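Local coordinates for protein fructokinase (Xylella fastidiosa Temecula1, PDB 3LJS) that probably phosphorylates fructose at the expense of ATP, as a sugar kinase of the PfkB family within the ribokinase clan, at residues S137-F150 and A181-V193. Sequence-based numbering, arbitrary orientation.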
ATOM      1  N   SER B 137       5.648  20.114  -5.588  1.00 19.16           N
ATOM      2  CA  SER B 137       4.231  20.096  -5.965  1.00 21.01           C
ATOM      3  C   SER B 137       3.414  18.895  -5.486  1.00 21.56           C
ATOM      4  O   SER B 137       2.185  18.910  -5.575  1.00 22.50           O
ATOM      5  CB  SER B 137       4.071  20.235  -7.487  1.00 19.87           C
ATOM      6  OG  SER B 137       4.474  19.055  -8.159  1.00 20.94           O
ATOM      7  N   ASN B 138       4.071  17.862  -4.971  1.00 21.40           N
ATOM      8  CA  ASN B 138       3.327  16.696  -4.507  1.00 22.97           C
ATOM      9  C   ASN B 138       2.429  17.019  -3.324  1.00 22.37           C
ATOM     10  O   ASN B 138       1.424  16.343  -3.101  1.00 23.41           O
ATOM     11  CB  ASN B 138       4.280  15.553  -4.168  1.00 23.77           C
ATOM     12  CG  ASN B 138       5.007  15.044  -5.392  1.00 30.55           C
ATOM     13  OD1 ASN B 138       4.386  14.783  -6.426  1.00 26.80           O
ATOM     14  ND2 ASN B 138       6.329  14.910  -5.291  1.00 34.06           N
ATOM     15  N   SER B 139       2.776  18.060  -2.577  1.00 21.14           N
ATOM     16  CA  SER B 139       1.951  18.467  -1.442  1.00 21.61           C
ATOM     17  C   SER B 139       0.889  19.466  -1.916  1.00 21.60           C
ATOM     18  O   SER B 139       0.410  20.298  -1.145  1.00 20.96           O
ATOM     19  CB  SER B 139       2.812  19.085  -0.333  1.00 20.12           C
ATOM     20  OG  SER B 139       3.478  20.253  -0.779  1.00 21.17           O
HETATM   21  N   MSE B 140       0.526  19.370  -3.193  1.00 22.95           N
HETATM   22  CA  MSE B 140      -0.494  20.236  -3.784  1.00 24.21           C
HETATM   23  C   MSE B 140      -1.502  19.400  -4.578  1.00 24.84           C
HETATM   24  O   MSE B 140      -2.314  19.944  -5.328  1.00 24.12           O
HETATM   25  CB  MSE B 140       0.145  21.251  -4.740  1.00 25.33           C
HETATM   26  CG  MSE B 140       1.097  22.238  -4.086  1.00 29.03           C
HETATM   27 SE   MSE B 140       1.954  23.405  -5.398  1.00 38.01          SE
HETATM   28  CE  MSE B 140       3.127  24.342  -4.165  1.00 29.73           C
ATOM     29  N   THR B 141      -1.451  18.082  -4.404  1.00 23.98           N
ATOM     30  CA  THR B 141      -2.323  17.173  -5.145  1.00 24.14           C
ATOM     31  C   THR B 141      -3.826  17.250  -4.845  1.00 24.77           C
ATOM     32  O   THR B 141      -4.634  16.703  -5.594  1.00 24.39           O
ATOM     33  CB  THR B 141      -1.823  15.719  -5.003  1.00 22.86           C
ATOM     34  OG1 THR B 141      -1.610  15.414  -3.622  1.00 21.27           O
ATOM     35  CG2 THR B 141      -0.513  15.548  -5.754  1.00 23.83           C
ATOM     36  N   ASP B 142      -4.198  17.902  -3.746  1.00 24.49           N
ATOM     37  CA  ASP B 142      -5.608  18.101  -3.422  1.00 26.19           C
ATOM     38  C   ASP B 142      -5.723  19.512  -2.847  1.00 26.97           C
ATOM     39  O   ASP B 142      -4.722  20.084  -2.403  1.00 24.39           O
ATOM     40  CB  ASP B 142      -6.143  17.007  -2.467  1.00 27.47           C
ATOM     41  CG  ASP B 142      -5.861  17.279  -1.000  1.00 29.31           C
ATOM     42  OD1 ASP B 142      -5.784  16.289  -0.240  1.00 30.65           O
ATOM     43  OD2 ASP B 142      -5.743  18.450  -0.589  1.00 29.13           O
ATOM     44  N   ALA B 143      -6.927  20.078  -2.879  1.00 26.25           N
ATOM     45  CA  ALA B 143      -7.164  21.441  -2.410  1.00 26.99           C
ATOM     46  C   ALA B 143      -6.677  21.776  -1.005  1.00 26.41           C
ATOM     47  O   ALA B 143      -6.069  22.828  -0.795  1.00 27.32           O
ATOM     48  CB  ALA B 143      -8.655  21.779  -2.530  1.00 28.21           C
ATOM     49  N   ASP B 144      -6.951  20.898  -0.047  1.00 24.35           N
ATOM     50  CA  ASP B 144      -6.554  21.138   1.337  1.00 25.19           C
ATOM     51  C   ASP B 144      -5.043  21.186   1.563  1.00 24.65           C
ATOM     52  O   ASP B 144      -4.529  22.130   2.165  1.00 24.72           O
ATOM     53  CB  ASP B 144      -7.166  20.074   2.254  1.00 28.16           C
ATOM     54  CG  ASP B 144      -8.676  20.216   2.393  1.00 32.62           C
ATOM     55  OD1 ASP B 144      -9.286  19.365   3.071  1.00 36.07           O
ATOM     56  OD2 ASP B 144      -9.254  21.174   1.836  1.00 32.33           O
ATOM     57  N   ILE B 145      -4.328  20.172   1.091  1.00 22.17           N
ATOM     58  CA  ILE B 145      -2.887  20.144   1.284  1.00 21.76           C
ATOM     59  C   ILE B 145      -2.208  21.276   0.501  1.00 21.35           C
ATOM     60  O   ILE B 145      -1.218  21.851   0.957  1.00 22.13           O
ATOM     61  CB  ILE B 145      -2.303  18.760   0.895  1.00 21.39           C
ATOM     62  CG1 ILE B 145      -0.873  18.633   1.426  1.00 21.72           C
ATOM     63  CG2 ILE B 145      -2.352  18.565  -0.612  1.00 21.51           C
ATOM     64  CD1 ILE B 145      -0.779  18.677   2.951  1.00 21.33           C
ATOM     65  N   ALA B 146      -2.750  21.616  -0.663  1.00 20.21           N
ATOM     66  CA  ALA B 146      -2.188  22.697  -1.469  1.00 20.82           C
ATOM     67  C   ALA B 146      -2.239  24.021  -0.710  1.00 21.68           C
ATOM     68  O   ALA B 146      -1.262  24.773  -0.688  1.00 21.02           O
ATOM     69  CB  ALA B 146      -2.948  22.824  -2.784  1.00 19.21           C
ATOM     70  N   GLU B 147      -3.382  24.310  -0.091  1.00 22.08           N
ATOM     71  CA  GLU B 147      -3.540  25.546   0.664  1.00 22.18           C
ATOM     72  C   GLU B 147      -2.563  25.578   1.834  1.00 21.80           C
ATOM     73  O   GLU B 147      -2.029  26.632   2.176  1.00 21.73           O
ATOM     74  CB  GLU B 147      -4.978  25.689   1.179  1.00 23.84           C
ATOM     75  CG  GLU B 147      -5.158  26.833   2.180  1.00 25.54           C
ATOM     76  CD  GLU B 147      -4.826  28.206   1.603  1.00 28.08           C
ATOM     77  OE1 GLU B 147      -4.645  29.151   2.401  1.00 29.46           O
ATOM     78  OE2 GLU B 147      -4.758  28.348   0.361  1.00 27.29           O
ATOM     79  N   VAL B 148      -2.336  24.423   2.449  1.00 20.64           N
ATOM     80  CA  VAL B 148      -1.395  24.325   3.564  1.00 19.23           C
ATOM     81  C   VAL B 148       0.018  24.663   3.058  1.00 20.10           C
ATOM     82  O   VAL B 148       0.777  25.377   3.723  1.00 20.05           O
ATOM     83  CB  VAL B 148      -1.404  22.898   4.171  1.00 20.68           C
ATOM     84  CG1 VAL B 148      -0.252  22.733   5.150  1.00 20.33           C
ATOM     85  CG2 VAL B 148      -2.741  22.645   4.888  1.00 20.04           C
ATOM     86  N   THR B 149       0.359  24.163   1.872  1.00 17.58           N
ATOM     87  CA  THR B 149       1.674  24.429   1.299  1.00 17.88           C
ATOM     88  C   THR B 149       1.814  25.929   0.987  1.00 19.16           C
ATOM     89  O   THR B 149       2.837  26.540   1.300  1.00 20.29           O
ATOM     90  CB  THR B 149       1.916  23.594   0.004  1.00 19.45           C
ATOM     91  OG1 THR B 149       1.715  22.200   0.282  1.00 19.33           O
ATOM     92  CG2 THR B 149       3.348  23.781  -0.506  1.00 17.30           C
ATOM     93  N   PHE B 150       0.784  26.529   0.396  1.00 18.47           N
ATOM     94  CA  PHE B 150       0.848  27.950   0.072  1.00 18.99           C
ATOM     95  C   PHE B 150       1.005  28.781   1.344  1.00 19.76           C
ATOM     96  O   PHE B 150       1.808  29.712   1.383  1.00 20.50           O
ATOM     97  CB  PHE B 150      -0.404  28.402  -0.688  1.00 19.60           C
ATOM     98  CG  PHE B 150      -0.646  27.656  -1.976  1.00 19.71           C
ATOM     99  CD1 PHE B 150       0.411  27.327  -2.822  1.00 18.89           C
ATOM    100  CD2 PHE B 150      -1.941  27.321  -2.365  1.00 21.15           C
ATOM    101  CE1 PHE B 150       0.184  26.674  -4.041  1.00 18.20           C
ATOM    102  CE2 PHE B 150      -2.182  26.669  -3.582  1.00 20.69           C
ATOM    103  CZ  PHE B 150      -1.119  26.347  -4.419  1.00 19.31           C
ATOM    104  N   ALA B 181      -2.476  23.044 -13.436  1.00 29.94           N
ATOM    105  CA  ALA B 181      -1.856  24.306 -13.834  1.00 29.63           C
ATOM    106  C   ALA B 181      -2.024  25.438 -12.822  1.00 29.18           C
ATOM    107  O   ALA B 181      -1.053  26.095 -12.444  1.00 28.53           O
ATOM    108  CB  ALA B 181      -2.400  24.745 -15.196  1.00 30.46           C
ATOM    109  N   SER B 182      -3.258  25.662 -12.391  1.00 28.40           N
ATOM    110  CA  SER B 182      -3.570  26.721 -11.441  1.00 28.96           C
ATOM    111  C   SER B 182      -2.721  26.700 -10.164  1.00 27.98           C
ATOM    112  O   SER B 182      -2.147  27.719  -9.772  1.00 26.88           O
ATOM    113  CB  SER B 182      -5.050  26.652 -11.070  1.00 30.63           C
ATOM    114  OG  SER B 182      -5.388  27.711 -10.200  1.00 39.44           O
ATOM    115  N   ARG B 183      -2.649  25.546  -9.512  1.00 27.04           N
ATOM    116  CA  ARG B 183      -1.872  25.429  -8.281  1.00 26.26           C
ATOM    117  C   ARG B 183      -0.377  25.561  -8.531  1.00 24.55           C
ATOM    118  O   ARG B 183       0.336  26.192  -7.750  1.00 24.81           O
ATOM    119  CB  ARG B 183      -2.162  24.096  -7.598  1.00 26.00           C
ATOM    120  CG  ARG B 183      -3.548  24.019  -7.005  1.00 26.82           C
ATOM    121  CD  ARG B 183      -3.845  22.616  -6.555  1.00 29.29           C
ATOM    122  NE  ARG B 183      -5.253  22.460  -6.220  1.00 30.48           N
ATOM    123  CZ  ARG B 183      -5.863  21.288  -6.105  1.00 30.51           C
ATOM    124  NH1 ARG B 183      -5.182  20.165  -6.298  1.00 25.40           N
ATOM    125  NH2 ARG B 183      -7.157  21.243  -5.811  1.00 30.52           N
ATOM    126  N   LEU B 184       0.097  24.967  -9.618  1.00 22.58           N
ATOM    127  CA  LEU B 184       1.509  25.042  -9.947  1.00 24.09           C
ATOM    128  C   LEU B 184       1.928  26.499 -10.128  1.00 24.63           C
ATOM    129  O   LEU B 184       2.945  26.923  -9.582  1.00 24.12           O
ATOM    130  CB  LEU B 184       1.809  24.236 -11.215  1.00 23.66           C
ATOM    131  CG  LEU B 184       1.509  22.735 -11.096  1.00 25.92           C
ATOM    132  CD1 LEU B 184       1.831  22.028 -12.408  1.00 23.23           C
ATOM    133  CD2 LEU B 184       2.327  22.142  -9.953  1.00 24.10           C
ATOM    134  N   TRP B 185       1.147  27.271 -10.882  1.00 25.10           N
ATOM    135  CA  TRP B 185       1.480  28.681 -11.093  1.00 24.56           C
ATOM    136  C   TRP B 185       1.433  29.467  -9.787  1.00 24.41           C
ATOM    137  O   TRP B 185       2.241  30.367  -9.576  1.00 23.80           O
ATOM    138  CB  TRP B 185       0.536  29.334 -12.113  1.00 25.21           C
ATOM    139  CG  TRP B 185       0.922  29.092 -13.545  1.00 26.69           C
ATOM    140  CD1 TRP B 185       0.214  28.386 -14.479  1.00 27.71           C
ATOM    141  CD2 TRP B 185       2.111  29.547 -14.202  1.00 26.71           C
ATOM    142  NE1 TRP B 185       0.890  28.374 -15.677  1.00 28.73           N
ATOM    143  CE2 TRP B 185       2.055  29.079 -15.536  1.00 28.53           C
ATOM    144  CE3 TRP B 185       3.217  30.304 -13.795  1.00 26.60           C
ATOM    145  CZ2 TRP B 185       3.066  29.345 -16.466  1.00 28.73           C
ATOM    146  CZ3 TRP B 185       4.224  30.569 -14.721  1.00 28.93           C
ATOM    147  CH2 TRP B 185       4.139  30.089 -16.043  1.00 28.96           C
ATOM    148  N   LYS B 186       0.486  29.138  -8.914  1.00 23.75           N
ATOM    149  CA  LYS B 186       0.389  29.843  -7.645  1.00 24.49           C
ATOM    150  C   LYS B 186       1.625  29.571  -6.794  1.00 23.30           C
ATOM    151  O   LYS B 186       2.191  30.487  -6.190  1.00 23.85           O
ATOM    152  CB  LYS B 186      -0.864  29.424  -6.877  1.00 27.06           C
ATOM    153  CG  LYS B 186      -1.015  30.170  -5.562  1.00 30.95           C
ATOM    154  CD  LYS B 186      -2.425  30.073  -5.015  1.00 36.77           C
ATOM    155  CE  LYS B 186      -2.582  30.919  -3.756  1.00 39.03           C
ATOM    156  NZ  LYS B 186      -3.987  30.901  -3.255  1.00 40.51           N
ATOM    157  N   GLY B 187       2.040  28.310  -6.741  1.00 21.50           N
ATOM    158  CA  GLY B 187       3.219  27.969  -5.969  1.00 20.79           C
ATOM    159  C   GLY B 187       4.420  28.708  -6.532  1.00 22.37           C
ATOM    160  O   GLY B 187       5.234  29.268  -5.788  1.00 19.83           O
ATOM    161  N   LEU B 188       4.515  28.722  -7.859  1.00 20.16           N
ATOM    162  CA  LEU B 188       5.608  29.392  -8.556  1.00 20.86           C
ATOM    163  C   LEU B 188       5.670  30.888  -8.268  1.00 21.23           C
ATOM    164  O   LEU B 188       6.755  31.466  -8.214  1.00 21.52           O
ATOM    165  CB  LEU B 188       5.479  29.167 -10.066  1.00 20.65           C
ATOM    166  CG  LEU B 188       5.808  27.747 -10.539  1.00 21.51           C
ATOM    167  CD1 LEU B 188       5.350  27.547 -11.986  1.00 21.24           C
ATOM    168  CD2 LEU B 188       7.312  27.523 -10.411  1.00 18.07           C
ATOM    169  N   SER B 189       4.512  31.515  -8.084  1.00 20.80           N
ATOM    170  CA  SER B 189       4.471  32.949  -7.812  1.00 21.62           C
ATOM    171  C   SER B 189       4.896  33.284  -6.383  1.00 20.43           C
ATOM    172  O   SER B 189       5.213  34.431  -6.080  1.00 20.84           O
ATOM    173  CB  SER B 189       3.059  33.496  -8.041  1.00 22.59           C
ATOM    174  OG  SER B 189       2.183  33.042  -7.023  1.00 25.41           O
ATOM    175  N   LEU B 190       4.901  32.282  -5.512  1.00 19.28           N
ATOM    176  CA  LEU B 190       5.257  32.490  -4.110  1.00 20.11           C
ATOM    177  C   LEU B 190       6.694  32.130  -3.751  1.00 20.16           C
ATOM    178  O   LEU B 190       7.113  32.313  -2.607  1.00 20.65           O
ATOM    179  CB  LEU B 190       4.316  31.680  -3.217  1.00 19.41           C
ATOM    180  CG  LEU B 190       2.842  32.091  -3.214  1.00 20.88           C
ATOM    181  CD1 LEU B 190       2.017  31.038  -2.475  1.00 19.74           C
ATOM    182  CD2 LEU B 190       2.694  33.466  -2.554  1.00 20.36           C
ATOM    183  N   ALA B 191       7.450  31.633  -4.721  1.00 18.72           N
ATOM    184  CA  ALA B 191       8.822  31.211  -4.459  1.00 19.28           C
ATOM    185  C   ALA B 191       9.910  32.177  -4.913  1.00 17.95           C
ATOM    186  O   ALA B 191       9.782  32.830  -5.938  1.00 17.89           O
ATOM    187  CB  ALA B 191       9.062  29.834  -5.091  1.00 17.97           C
ATOM    188  N   ASP B 192      10.980  32.251  -4.126  1.00 18.36           N
ATOM    189  CA  ASP B 192      12.135  33.095  -4.434  1.00 17.76           C
ATOM    190  C   ASP B 192      13.050  32.318  -5.380  1.00 16.72           C
ATOM    191  O   ASP B 192      13.662  32.888  -6.283  1.00 15.74           O
ATOM    192  CB  ASP B 192      12.919  33.407  -3.158  1.00 19.16           C
ATOM    193  CG  ASP B 192      12.102  34.181  -2.148  1.00 19.71           C
ATOM    194  OD1 ASP B 192      11.908  35.397  -2.349  1.00 21.41           O
ATOM    195  OD2 ASP B 192      11.649  33.571  -1.160  1.00 20.33           O
ATOM    196  N   VAL B 193      13.143  31.011  -5.147  1.00 16.77           N
ATOM    197  CA  VAL B 193      13.991  30.131  -5.951  1.00 17.79           C
ATOM    198  C   VAL B 193      13.135  29.021  -6.545  1.00 18.64           C
ATOM    199  O   VAL B 193      12.405  28.340  -5.826  1.00 16.95           O
ATOM    200  CB  VAL B 193      15.108  29.503  -5.090  1.00 18.27           C
ATOM    201  CG1 VAL B 193      15.992  28.605  -5.943  1.00 16.54           C
ATOM    202  CG2 VAL B 193      15.938  30.609  -4.436  1.00 19.61           C
TER
HETATM  203  O   HOH W   1      -4.353  30.743  -0.729  1.00 35.90           O
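Arg183 reaches across to the turn that leads into helix 143-158, and its NH1 gives Met140 O a weak, bent hydrogen bond (3.0 Å, 133° at the hydrogen). With CG anti to the carbonyl carbon (chi1 -70°) and the chain stretched out to NE, the guanidinium lies flat against the start of that helix, one face over Asp142 C and Ala143 N. Asp142, the N-cap residue, is otherwise engaged: its OD2 accepts from Ile145 N at 2.8 Å. Further along, one water bridges the two helices, donating to Glu147 OE2 (2.7 Å) and accepting from Lys186 NZ (2.6 Å); these charges stay too far apart for a salt bridge, and Glu147 OE1 pairs with Arg154.

Phe150 fills the middle of the interface. The extended Lys186 chain runs over one ring face, a CH-pi contact with CD 3.9 Å from the centroid, while Arg183 O sits at the ring edge near its plane and Leu190 CD1 packs against Phe150 CB. Beside the ring, the selenomethionine Met140 brings CE to within 4.1 Å of Gly187 CA, where the bare backbone permits the approach. Leu184 CD2 also touches Ser137 CB, whose OG is bonded to Leu167 O.

The axes of 143-150 and 181-189 run nearly parallel, 11° apart, with a closest approach of 10.7 Å. Such neighbours, each leading to a parallel strand of the central sheet (162-166 and 193-197), belong to the Rossmann-like alpha/beta core of ribokinase-type kinases; Ser137 lies about 6 Å, side chain to side chain, from the ATP-binding Arg170.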